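Local atomic coordinates of beta-mannosidase (Trichoderma harzianum, PDB entry 4CVU), a protein that probably hydrolyses terminal, non-reducing beta-D-mannose residues of beta-mannosides, as a glycosylated fungal enzyme of glycoside hydrolase family 2. Residues N75-R80 and L634-H639; Y181-P186 and G199-P204; H627-G632 and S641-V646. One frame throughout, in Å; residues are numbered along the deposited sequence.

Contact 1: residues N75-R80 and L634-H639. With NAG (2-acetamido-2-deoxy-beta-D-glucopyranose), chain L.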
loop_
_atom_site.group_PDB
_atom_site.type_symbol
_atom_site.label_atom_id
_atom_site.label_comp_id
_atom_site.label_asym_id
_atom_site.label_seq_id
_atom_site.Cartn_x
_atom_site.Cartn_y
_atom_site.Cartn_z
ATOM N N ASN A 75 -6.166 7.167 7.179
ATOM C CA ASN A 75 -6.678 6.634 8.457
ATOM C C ASN A 75 -6.852 7.633 9.562
ATOM O O ASN A 75 -7.572 7.346 10.506
ATOM C CB ASN A 75 -5.811 5.518 8.991
ATOM C CG ASN A 75 -6.094 4.156 8.306
ATOM O OD1 ASN A 75 -5.324 3.204 8.487
ATOM N ND2 ASN A 75 -7.123 4.065 7.515
ATOM N N ASP A 76 -6.190 8.788 9.467
ATOM C CA ASP A 76 -6.413 9.852 10.447
ATOM C C ASP A 76 -7.869 10.243 10.364
ATOM O O ASP A 76 -8.430 10.656 11.349
ATOM C CB ASP A 76 -5.524 11.094 10.193
ATOM C CG ASP A 76 -5.419 12.000 11.384
ATOM O OD1 ASP A 76 -5.513 11.502 12.514
ATOM O OD2 ASP A 76 -5.215 13.241 11.226
ATOM N N PHE A 77 -8.465 10.133 9.171
ATOM C CA PHE A 77 -9.881 10.426 8.975
ATOM C C PHE A 77 -10.722 9.185 9.204
ATOM O O PHE A 77 -11.654 9.197 10.038
ATOM C CB PHE A 77 -10.136 11.030 7.590
ATOM C CG PHE A 77 -9.553 12.412 7.449
ATOM C CD1 PHE A 77 -10.099 13.470 8.128
ATOM C CD2 PHE A 77 -8.419 12.626 6.696
ATOM C CE1 PHE A 77 -9.553 14.738 8.031
ATOM C CE2 PHE A 77 -7.861 13.888 6.593
ATOM C CZ PHE A 77 -8.428 14.945 7.265
ATOM N N ASP A 78 -10.357 8.120 8.505
ATOM C CA ASP A 78 -11.176 6.934 8.415
ATOM C C ASP A 78 -11.332 6.197 9.737
ATOM O O ASP A 78 -12.288 5.436 9.902
ATOM C CB ASP A 78 -10.621 5.950 7.395
ATOM C CG ASP A 78 -10.451 6.540 5.974
ATOM O OD1 ASP A 78 -11.014 7.572 5.609
ATOM O OD2 ASP A 78 -9.671 5.949 5.227
ATOM N N LEU A 79 -10.395 6.399 10.678
ATOM C CA LEU A 79 -10.438 5.690 11.970
ATOM C C LEU A 79 -11.109 6.454 13.131
ATOM O O LEU A 79 -11.098 5.986 14.267
ATOM C CB LEU A 79 -9.029 5.269 12.389
ATOM C CG LEU A 79 -8.337 4.315 11.418
ATOM C CD1 LEU A 79 -7.009 3.940 12.006
ATOM C CD2 LEU A 79 -9.142 3.048 11.164
ATOM N N ARG A 80 -11.722 7.600 12.842
ATOM C CA ARG A 80 -12.267 8.433 13.896
ATOM C C ARG A 80 -13.442 7.788 14.658
ATOM O O ARG A 80 -13.693 8.129 15.813
ATOM C CB ARG A 80 -12.658 9.804 13.345
ATOM C CG ARG A 80 -11.462 10.683 13.103
ATOM C CD ARG A 80 -11.895 12.044 12.591
ATOM N NE ARG A 80 -10.750 12.972 12.514
ATOM C CZ ARG A 80 -10.774 14.091 11.795
ATOM N NH1 ARG A 80 -11.893 14.430 11.147
ATOM N NH2 ARG A 80 -9.701 14.902 11.731
ATOM N N LEU A 634 -11.859 19.692 12.490
ATOM C CA LEU A 634 -12.061 18.342 11.988
ATOM C C LEU A 634 -12.238 18.220 10.477
ATOM O O LEU A 634 -12.447 17.136 9.984
ATOM C CB LEU A 634 -13.239 17.698 12.731
ATOM C CG LEU A 634 -13.050 17.372 14.218
ATOM C CD1 LEU A 634 -14.348 16.887 14.852
ATOM C CD2 LEU A 634 -11.970 16.324 14.447
ATOM N N THR A 635 -12.129 19.311 9.721
ATOM C CA THR A 635 -12.309 19.221 8.269
ATOM C C THR A 635 -11.102 18.579 7.538
ATOM O O THR A 635 -10.001 18.495 8.106
ATOM C CB THR A 635 -12.552 20.595 7.631
ATOM O OG1 THR A 635 -11.395 21.424 7.801
ATOM C CG2 THR A 635 -13.782 21.263 8.251
ATOM N N ARG A 636 -11.335 18.148 6.295
ATOM C CA ARG A 636 -10.250 17.774 5.371
ATOM C C ARG A 636 -9.754 19.055 4.739
ATOM O O ARG A 636 -10.209 19.458 3.672
ATOM C CB ARG A 636 -10.719 16.807 4.281
ATOM C CG ARG A 636 -11.125 15.439 4.794
ATOM C CD ARG A 636 -11.241 14.419 3.663
ATOM N NE ARG A 636 -11.513 13.077 4.184
ATOM C CZ ARG A 636 -11.291 11.941 3.527
ATOM N NH1 ARG A 636 -10.790 11.940 2.295
ATOM N NH2 ARG A 636 -11.586 10.783 4.104
ATOM N N ASN A 637 -8.821 19.696 5.410
ATOM C CA ASN A 637 -8.396 21.024 5.044
ATOM C C ASN A 637 -7.220 20.987 4.032
ATOM O O ASN A 637 -6.031 21.103 4.398
ATOM C CB ASN A 637 -8.078 21.780 6.316
ATOM C CG ASN A 637 -8.051 23.273 6.119
ATOM O OD1 ASN A 637 -7.763 23.760 5.028
ATOM N ND2 ASN A 637 -8.376 24.012 7.177
ATOM N N ILE A 638 -7.576 20.840 2.759
ATOM C CA ILE A 638 -6.599 20.795 1.650
ATOM C C ILE A 638 -5.896 22.131 1.520
ATOM O O ILE A 638 -4.713 22.190 1.248
ATOM C CB ILE A 638 -7.280 20.407 0.293
ATOM C CG1 ILE A 638 -7.353 18.900 0.156
ATOM C CG2 ILE A 638 -6.472 20.874 -0.922
ATOM C CD1 ILE A 638 -8.607 18.344 0.716
ATOM N N HIS A 639 -6.621 23.209 1.729
ATOM C CA HIS A 639 -6.044 24.534 1.584
ATOM C C HIS A 639 -4.852 24.761 2.551
ATOM O O HIS A 639 -3.787 25.197 2.148
ATOM C CB HIS A 639 -7.109 25.600 1.821
ATOM C CG HIS A 639 -6.575 27.001 1.815
ATOM N ND1 HIS A 639 -6.467 27.758 0.661
ATOM C CD2 HIS A 639 -6.102 27.777 2.828
ATOM C CE1 HIS A 639 -5.959 28.945 0.966
ATOM N NE2 HIS A 639 -5.723 28.978 2.273
HETATM C C1 NAG L . -6.709 26.660 8.567
HETATM C C2 NAG L . -6.263 28.078 8.346
HETATM C C3 NAG L . -7.171 29.015 9.125
HETATM C C4 NAG L . -8.617 28.733 8.713
HETATM C C5 NAG L . -8.938 27.244 8.878
HETATM C C6 NAG L . -10.354 26.879 8.449
HETATM C C7 NAG L . -3.956 28.904 8.104
HETATM C C8 NAG L . -2.548 28.904 8.659
HETATM N N2 NAG L . -4.873 28.184 8.752
HETATM O O3 NAG L . -6.761 30.357 8.855
HETATM O O4 NAG L . -9.545 29.489 9.482
HETATM O O5 NAG L . -8.036 26.498 8.087
HETATM O O6 NAG L . -10.529 27.272 7.111
HETATM O O7 NAG L . -4.179 29.546 7.085
HETATM O O HOH W 1 -9.133 17.496 10.638
#
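Arg-80 and Phe-77 meet Leu-634 and Arg-636 where the galactose-binding-like domain touches the loop that leads into helix 638-655. NH1 of Arg-80 donates to the backbone O of Leu-634 at 3.0 Å, with an N-H...O angle of 160°. That oxygen lies near the guanidinium plane. NH2 reaches Thr-635 O through water 1, which accepts from the arginine and donates to the carbonyl. NH2 also forms a salt bridge with Glu-184. The guanidinium is sandwiched: Phe-77 CD1 lies toward the rim of one face and Leu-634 CD2 over the centre of the other. With an alanine here, Leu-634 O would probably lose its charged donor, Glu-184 its salt-bridge mate, and Phe-77 and Leu-634 the plate between them.

Arg-636 runs over a face of the Phe-77 ring. Its chain is extended from CG to NE, which lays NE over the ring near CG and brings NH2 beyond it to Asp-78. CG of Arg-636 makes a CH-pi contact, 3.8 Å from the ring centroid. NH2 forms a long salt bridge of 3.6 Å with Asp-78 OD1, and NH1 makes a weak hydrogen bond to Gly-65 O of the second subunit. Asn-637 is the N-cap of the helix. Its OD1 accepts from Asn-640 N. Asn-637 ND2 donates to Ala-631 O and, at 2.7 Å, to NAG O5.

Contact 2: residues Y181-P186 and G199-P204. With NAG (2-acetamido-2-deoxy-beta-D-glucopyranose), chain L.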
loop_
_atom_site.group_PDB
_atom_site.type_symbol
_atom_site.label_atom_id
_atom_site.label_comp_id
_atom_site.label_asym_id
_atom_site.label_seq_id
_atom_site.Cartn_x
_atom_site.Cartn_y
_atom_site.Cartn_z
ATOM N N TYR A 181 -7.504 27.515 19.798
ATOM C CA TYR A 181 -7.566 27.072 18.416
ATOM C C TYR A 181 -7.028 25.660 18.296
ATOM O O TYR A 181 -5.905 25.400 18.724
ATOM C CB TYR A 181 -6.721 28.009 17.570
ATOM C CG TYR A 181 -6.696 27.665 16.103
ATOM C CD1 TYR A 181 -7.829 27.749 15.329
ATOM C CD2 TYR A 181 -5.511 27.284 15.490
ATOM C CE1 TYR A 181 -7.804 27.445 13.969
ATOM C CE2 TYR A 181 -5.478 26.961 14.148
ATOM C CZ TYR A 181 -6.622 27.052 13.404
ATOM O OH TYR A 181 -6.531 26.751 12.069
ATOM N N PRO A 182 -7.818 24.733 17.759
ATOM C CA PRO A 182 -7.320 23.359 17.720
ATOM C C PRO A 182 -6.378 23.046 16.555
ATOM O O PRO A 182 -6.181 23.885 15.666
ATOM C CB PRO A 182 -8.582 22.526 17.539
ATOM C CG PRO A 182 -9.587 23.424 16.911
ATOM C CD PRO A 182 -9.139 24.863 17.112
ATOM N N PHE A 183 -5.831 21.825 16.587
ATOM C CA PHE A 183 -5.108 21.233 15.473
ATOM C C PHE A 183 -6.136 20.403 14.745
ATOM O O PHE A 183 -6.503 20.704 13.598
ATOM C CB PHE A 183 -3.916 20.377 15.968
ATOM C CG PHE A 183 -2.732 21.191 16.441
ATOM C CD1 PHE A 183 -1.801 21.662 15.540
ATOM C CD2 PHE A 183 -2.552 21.480 17.780
ATOM C CE1 PHE A 183 -0.711 22.406 15.962
ATOM C CE2 PHE A 183 -1.470 22.241 18.212
ATOM C CZ PHE A 183 -0.556 22.693 17.302
ATOM N N GLU A 184 -6.626 19.369 15.426
ATOM C CA GLU A 184 -7.765 18.631 14.939
ATOM C C GLU A 184 -8.906 18.687 15.966
ATOM O O GLU A 184 -9.802 19.506 15.782
ATOM C CB GLU A 184 -7.364 17.208 14.513
ATOM C CG GLU A 184 -6.498 17.257 13.256
ATOM C CD GLU A 184 -5.891 15.923 12.862
ATOM O OE1 GLU A 184 -6.643 14.970 12.545
ATOM O OE2 GLU A 184 -4.640 15.831 12.877
ATOM N N TYR A 185 -8.898 17.845 17.012
ATOM C CA TYR A 185 -9.946 17.933 18.059
ATOM C C TYR A 185 -9.831 19.196 18.914
ATOM O O TYR A 185 -8.754 19.588 19.274
ATOM C CB TYR A 185 -9.911 16.758 19.014
ATOM C CG TYR A 185 -10.270 15.467 18.343
ATOM C CD1 TYR A 185 -11.607 15.075 18.204
ATOM C CD2 TYR A 185 -9.294 14.642 17.810
ATOM C CE1 TYR A 185 -11.954 13.884 17.578
ATOM C CE2 TYR A 185 -9.623 13.444 17.176
ATOM C CZ TYR A 185 -10.932 13.068 17.064
ATOM O OH TYR A 185 -11.225 11.875 16.444
ATOM N N PRO A 186 -10.955 19.838 19.225
ATOM C CA PRO A 186 -10.992 20.968 20.142
ATOM C C PRO A 186 -11.037 20.533 21.586
ATOM O O PRO A 186 -11.275 19.381 21.896
ATOM C CB PRO A 186 -12.335 21.607 19.818
ATOM C CG PRO A 186 -13.178 20.437 19.409
ATOM C CD PRO A 186 -12.262 19.594 18.594
ATOM N N GLY A 199 -3.907 15.624 17.632
ATOM C CA GLY A 199 -3.336 16.107 16.423
ATOM C C GLY A 199 -2.255 17.131 16.676
ATOM O O GLY A 199 -2.318 17.853 17.645
ATOM N N TRP A 200 -1.240 17.177 15.816
ATOM C CA TRP A 200 -0.291 18.317 15.827
ATOM C C TRP A 200 0.094 18.579 14.373
ATOM O O TRP A 200 -0.337 17.850 13.442
ATOM C CB TRP A 200 0.928 18.043 16.748
ATOM C CG TRP A 200 1.481 19.287 17.531
ATOM C CD1 TRP A 200 2.505 20.083 17.164
ATOM C CD2 TRP A 200 1.001 19.812 18.790
ATOM N NE1 TRP A 200 2.702 21.094 18.087
ATOM C CE2 TRP A 200 1.786 20.952 19.091
ATOM C CE3 TRP A 200 -0.017 19.452 19.664
ATOM C CZ2 TRP A 200 1.593 21.718 20.237
ATOM C CZ3 TRP A 200 -0.203 20.207 20.841
ATOM C CH2 TRP A 200 0.616 21.338 21.110
ATOM N N ASP A 201 0.904 19.616 14.158
ATOM C CA ASP A 201 1.306 19.989 12.827
ATOM C C ASP A 201 2.385 19.078 12.230
ATOM O O ASP A 201 2.799 19.328 11.123
ATOM C CB ASP A 201 1.710 21.488 12.720
ATOM C CG ASP A 201 2.839 21.890 13.634
ATOM O OD1 ASP A 201 3.447 21.058 14.353
ATOM O OD2 ASP A 201 3.159 23.108 13.621
ATOM N N TRP A 202 2.742 17.990 12.913
ATOM C CA TRP A 202 3.562 16.941 12.351
ATOM C C TRP A 202 2.995 15.543 12.602
ATOM O O TRP A 202 3.694 14.606 12.358
ATOM C CB TRP A 202 5.008 16.953 12.902
ATOM C CG TRP A 202 5.110 17.406 14.304
ATOM C CD1 TRP A 202 5.590 18.631 14.733
ATOM C CD2 TRP A 202 4.665 16.722 15.463
ATOM N NE1 TRP A 202 5.478 18.723 16.090
ATOM C CE2 TRP A 202 4.922 17.555 16.561
ATOM C CE3 TRP A 202 4.074 15.459 15.694
ATOM C CZ2 TRP A 202 4.597 17.186 17.852
ATOM C CZ3 TRP A 202 3.795 15.094 16.960
ATOM C CH2 TRP A 202 4.044 15.926 18.035
ATOM N N GLY A 203 1.792 15.410 13.108
ATOM C CA GLY A 203 1.270 14.064 13.517
ATOM C C GLY A 203 -0.227 13.982 13.482
ATOM O O GLY A 203 -0.923 15.024 13.357
ATOM N N PRO A 204 -0.760 12.734 13.529
ATOM C CA PRO A 204 -2.186 12.430 13.425
ATOM C C PRO A 204 -2.900 12.575 14.766
ATOM O O PRO A 204 -2.248 12.836 15.831
ATOM C CB PRO A 204 -2.192 10.944 12.981
ATOM C CG PRO A 204 -0.966 10.381 13.636
ATOM C CD PRO A 204 0.058 11.508 13.669
HETATM C C1 NAG L . -6.709 26.660 8.567
HETATM C C2 NAG L . -6.263 28.078 8.346
HETATM C C3 NAG L . -7.171 29.015 9.125
HETATM C C4 NAG L . -8.617 28.733 8.713
HETATM C C5 NAG L . -8.938 27.244 8.878
HETATM C C6 NAG L . -10.354 26.879 8.449
HETATM C C7 NAG L . -3.956 28.904 8.104
HETATM C C8 NAG L . -2.548 28.904 8.659
HETATM N N2 NAG L . -4.873 28.184 8.752
HETATM O O3 NAG L . -6.761 30.357 8.855
HETATM O O4 NAG L . -9.545 29.489 9.482
HETATM O O5 NAG L . -8.036 26.498 8.087
HETATM O O6 NAG L . -10.529 27.272 7.111
HETATM O O7 NAG L . -4.179 29.546 7.085
HETATM O O HOH W 2 -3.198 18.174 13.074
#
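The backbones of the two loop segments come closest at Glu-184 and Gly-199, with CA atoms 5.3 Å apart, and no direct hydrogen bond joins them. Gly-199 has a positive phi of 107°. A CB there would collide with Glu-184 OE2 and press on the preceding carbonyl. Residues Trp-200 to Gly-203 form a tight turn, in which the N of each end residue bonds to the O of the other.

Phe-183 is the main side chain of the contact. Its ring stacks face to face on the five-membered ring of Trp-200, with centroids 4.1 Å apart and planes at 27°. The tilt brings the far end of the phenyl ring nearest, CZ lying 3.4 Å from Trp-200 CE2. CE2 of Phe-183 sits over the indole, offset toward its rim. The CA of Trp-200 also makes a CH-pi contact over the phenyl face. At the base of the side chain, Phe-183 CB rests 3.4 Å from Gly-199 O.

Both segments belong to the long loop between helix 159-168 and strand 215-221 of the galactose-binding-like domain. The loop reaches the central domain, a (beta/alpha)8 barrel in this family: Trp-200 and Trp-202 both pack edge-to-face with Trp-422, just past barrel strand 418-421.

Glu-184 stretches out beyond CG and divides its oxygens. OE1 faces Arg-80 and also lies close to Asp-76 OD2, so the two acids probably share a proton. OE2 accepts from water 2 at 2.8 Å, and the same water donates to Trp-200 O at 2.9 Å.

Contact 3: residues H627-G632 and S641-V646. With NAG (2-acetamido-2-deoxy-beta-D-glucopyranose), chain L; NAG (2-acetamido-2-deoxy-beta-D-glucopyranose), chain B; NAG (2-acetamido-2-deoxy-beta-D-glucopyranose), chain C.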
loop_
_atom_site.group_PDB
_atom_site.type_symbol
_atom_site.label_atom_id
_atom_site.label_comp_id
_atom_site.label_asym_id
_atom_site.label_seq_id
_atom_site.Cartn_x
_atom_site.Cartn_y
_atom_site.Cartn_z
ATOM N N HIS A 627 0.565 18.212 7.827
ATOM C CA HIS A 627 -0.195 18.974 8.780
ATOM C C HIS A 627 0.402 20.327 9.031
ATOM O O HIS A 627 0.009 20.993 9.975
ATOM C CB HIS A 627 -0.423 18.200 10.067
ATOM C CG HIS A 627 -1.361 17.042 9.897
ATOM N ND1 HIS A 627 -1.631 16.141 10.899
ATOM C CD2 HIS A 627 -2.115 16.661 8.840
ATOM C CE1 HIS A 627 -2.513 15.255 10.478
ATOM N NE2 HIS A 627 -2.814 15.539 9.227
ATOM N N HIS A 628 1.342 20.709 8.191
ATOM C CA HIS A 628 1.856 22.088 8.160
ATOM C C HIS A 628 1.212 22.731 6.938
ATOM O O HIS A 628 1.727 22.561 5.840
ATOM C CB HIS A 628 3.388 22.094 8.013
ATOM C CG HIS A 628 3.988 23.477 8.037
ATOM N ND1 HIS A 628 3.751 24.369 9.062
ATOM C CD2 HIS A 628 4.858 24.091 7.198
ATOM C CE1 HIS A 628 4.423 25.495 8.835
ATOM N NE2 HIS A 628 5.098 25.353 7.708
ATOM N N TYR A 629 0.096 23.463 7.070
ATOM C CA TYR A 629 -0.473 23.962 8.304
ATOM C C TYR A 629 -1.696 23.158 8.728
ATOM O O TYR A 629 -2.402 22.630 7.888
ATOM C CB TYR A 629 -0.900 25.417 8.122
ATOM C CG TYR A 629 0.267 26.322 7.970
ATOM C CD1 TYR A 629 0.982 26.354 6.789
ATOM C CD2 TYR A 629 0.695 27.114 9.030
ATOM C CE1 TYR A 629 2.088 27.172 6.648
ATOM C CE2 TYR A 629 1.798 27.942 8.903
ATOM C CZ TYR A 629 2.495 27.960 7.710
ATOM O OH TYR A 629 3.587 28.756 7.571
ATOM N N PRO A 630 -1.973 23.107 10.036
ATOM C CA PRO A 630 -2.988 22.198 10.513
ATOM C C PRO A 630 -4.428 22.703 10.192
ATOM O O PRO A 630 -4.654 23.882 9.854
ATOM C CB PRO A 630 -2.705 22.112 12.012
ATOM C CG PRO A 630 -2.014 23.368 12.361
ATOM C CD PRO A 630 -1.399 23.931 11.123
ATOM N N ALA A 631 -5.350 21.776 10.283
ATOM C CA ALA A 631 -6.694 21.947 9.794
ATOM C C ALA A 631 -7.506 22.956 10.625
ATOM O O ALA A 631 -8.464 23.535 10.122
ATOM C CB ALA A 631 -7.390 20.572 9.753
ATOM N N GLY A 632 -7.114 23.163 11.877
ATOM C CA GLY A 632 -7.848 24.019 12.784
ATOM C C GLY A 632 -9.183 23.416 13.192
ATOM O O GLY A 632 -10.141 24.144 13.408
ATOM N N SER A 641 -3.089 22.522 4.313
ATOM C CA SER A 641 -2.018 21.602 4.033
ATOM C C SER A 641 -1.185 22.039 2.832
ATOM O O SER A 641 0.060 21.913 2.834
ATOM C CB SER A 641 -2.601 20.211 3.813
ATOM O OG SER A 641 -3.124 19.759 5.055
ATOM N N THR A 642 -1.871 22.549 1.805
ATOM C CA THR A 642 -1.237 22.991 0.579
ATOM C C THR A 642 -0.224 24.130 0.841
ATOM O O THR A 642 0.756 24.290 0.113
ATOM C CB THR A 642 -2.298 23.389 -0.483
ATOM O OG1 THR A 642 -2.938 22.192 -0.945
ATOM C CG2 THR A 642 -1.683 24.097 -1.692
ATOM N N LEU A 643 -0.457 24.909 1.884
ATOM C CA LEU A 643 0.444 26.026 2.196
ATOM C C LEU A 643 1.837 25.449 2.481
ATOM O O LEU A 643 2.843 26.063 2.149
ATOM C CB LEU A 643 -0.047 26.812 3.396
ATOM C CG LEU A 643 -1.351 27.572 3.136
ATOM C CD1 LEU A 643 -2.022 27.932 4.442
ATOM C CD2 LEU A 643 -1.052 28.831 2.304
ATOM N N GLY A 644 1.877 24.255 3.078
ATOM C CA GLY A 644 3.173 23.656 3.402
ATOM C C GLY A 644 3.818 23.105 2.170
ATOM O O GLY A 644 5.052 23.257 2.000
ATOM N N GLN A 645 3.032 22.343 1.387
ATOM C CA GLN A 645 3.427 21.905 0.053
ATOM C C GLN A 645 4.088 23.030 -0.758
ATOM O O GLN A 645 5.129 22.823 -1.423
ATOM C CB GLN A 645 2.236 21.364 -0.724
ATOM C CG GLN A 645 1.583 20.153 -0.100
ATOM C CD GLN A 645 2.541 19.001 0.030
ATOM O OE1 GLN A 645 3.038 18.695 1.114
ATOM N NE2 GLN A 645 2.830 18.377 -1.080
ATOM N N VAL A 646 3.497 24.211 -0.706
ATOM C CA VAL A 646 4.008 25.374 -1.426
ATOM C C VAL A 646 5.337 25.867 -0.857
ATOM O O VAL A 646 6.232 26.225 -1.612
ATOM C CB VAL A 646 2.963 26.506 -1.473
ATOM C CG1 VAL A 646 3.558 27.840 -1.964
ATOM C CG2 VAL A 646 1.818 26.090 -2.383
HETATM C C1 NAG L . -6.709 26.660 8.567
HETATM C C2 NAG L . -6.263 28.078 8.346
HETATM C C3 NAG L . -7.171 29.015 9.125
HETATM C C4 NAG L . -8.617 28.733 8.713
HETATM C C5 NAG L . -8.938 27.244 8.878
HETATM C C6 NAG L . -10.354 26.879 8.449
HETATM C C7 NAG L . -3.956 28.904 8.104
HETATM C C8 NAG L . -2.548 28.904 8.659
HETATM N N2 NAG L . -4.873 28.184 8.752
HETATM O O3 NAG L . -6.761 30.357 8.855
HETATM O O4 NAG L . -9.545 29.489 9.482
HETATM O O5 NAG L . -8.036 26.498 8.087
HETATM O O6 NAG L . -10.529 27.272 7.111
HETATM O O7 NAG L . -4.179 29.546 7.085
HETATM C C1 NAG B . 1.995 21.461 -5.536
HETATM C C2 NAG B . 3.041 22.083 -6.438
HETATM C C3 NAG B . 3.166 23.596 -6.248
HETATM C C4 NAG B . 1.817 24.324 -6.224
HETATM C C5 NAG B . 0.936 23.590 -5.264
HETATM C C6 NAG B . -0.462 24.206 -5.167
HETATM C C7 NAG B . 4.934 20.650 -7.014
HETATM C C8 NAG B . 6.331 20.195 -6.685
HETATM N N2 NAG B . 4.361 21.514 -6.195
HETATM O O3 NAG B . 3.969 24.135 -7.270
HETATM O O4 NAG B . 1.937 25.650 -5.762
HETATM O O5 NAG B . 0.811 22.232 -5.635
HETATM O O6 NAG B . -1.090 24.195 -6.435
HETATM O O7 NAG B . 4.390 20.227 -8.043
HETATM C C1 NAG C . 2.168 26.626 -6.777
HETATM C C2 NAG C . 1.677 27.967 -6.236
HETATM C C3 NAG C . 2.006 29.116 -7.153
HETATM C C4 NAG C . 3.478 29.095 -7.506
HETATM C C5 NAG C . 3.837 27.735 -8.074
HETATM C C6 NAG C . 5.334 27.656 -8.370
HETATM C C7 NAG C . -0.367 28.193 -4.896
HETATM C C8 NAG C . -1.857 28.025 -4.875
HETATM N N2 NAG C . 0.247 27.895 -6.051
HETATM O O3 NAG C . 1.733 30.301 -6.464
HETATM O O4 NAG C . 3.758 30.109 -8.447
HETATM O O5 NAG C . 3.528 26.712 -7.141
HETATM O O6 NAG C . 5.645 26.323 -8.694
HETATM O O7 NAG C . 0.209 28.608 -3.888
HETATM O O HOH W 3 -4.708 21.458 7.057
#
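Tyr-629 and Leu-643 both hold CG beside the backbone N and opposite the carbonyl carbon (chi1 -69° and -68°), which brings the tyrosine ring against the base of the leucine. Loop 627-632 is part of a helix-loop-helix connection, from helix 620-625 to helix 638-655, ahead of the late barrel strand 702-705. Tyr-629 CD1 lies 3.6 Å from Leu-643 CB, and the two side chains cross at about a right angle. On the other side of the ring, CD2 meets the acetyl methyl C8 of an N-acetylglucosamine. The phenol OH is hydrogen-bonded to Glu-647 OE2, further along the helix.

The peptide bond between His-628 and Tyr-629 is cis, and the two rings lie one over the other, Tyr-629 CE1 3.6 Å above the imidazole plane. His-628 O makes a CA-H...O contact with Gly-644 CA at 3.0 Å, with 134° at the hydrogen. A CB on Gly-644 would run into this oxygen. Water 3 ties the loop to the helix start, donating to Tyr-629 O at 2.7 Å and to Ser-641 OG. The same hydroxyl is hydrogen-bonded to Asn-626 O. Further along the helix, a second glycan packs where Val-646 CG2 lies 3.3 Å from an acetyl oxygen, NAG O7.

The three contacts form one cluster, with centres 11 to 13 Å apart. Along the chain, contact 2 falls between the two segments of contact 1, and the segments of contacts 1 and 3 alternate. Segment 75-80 and both segments of contact 2 belong to the galactose-binding-like domain. Contacts 1 and 3 share helix 638-655 and the loop before it. Asp-76 of contact 1 packs on Pro-204 of contact 2, and His-627 ND1 joins contact 3 to contact 2 through Gly-203 O at 2.8 Å. All three touch the same N-acetylglucosamine. The cluster thus joins the galactose-binding-like domain to the loop and helix 638-655, beside an attached glycan.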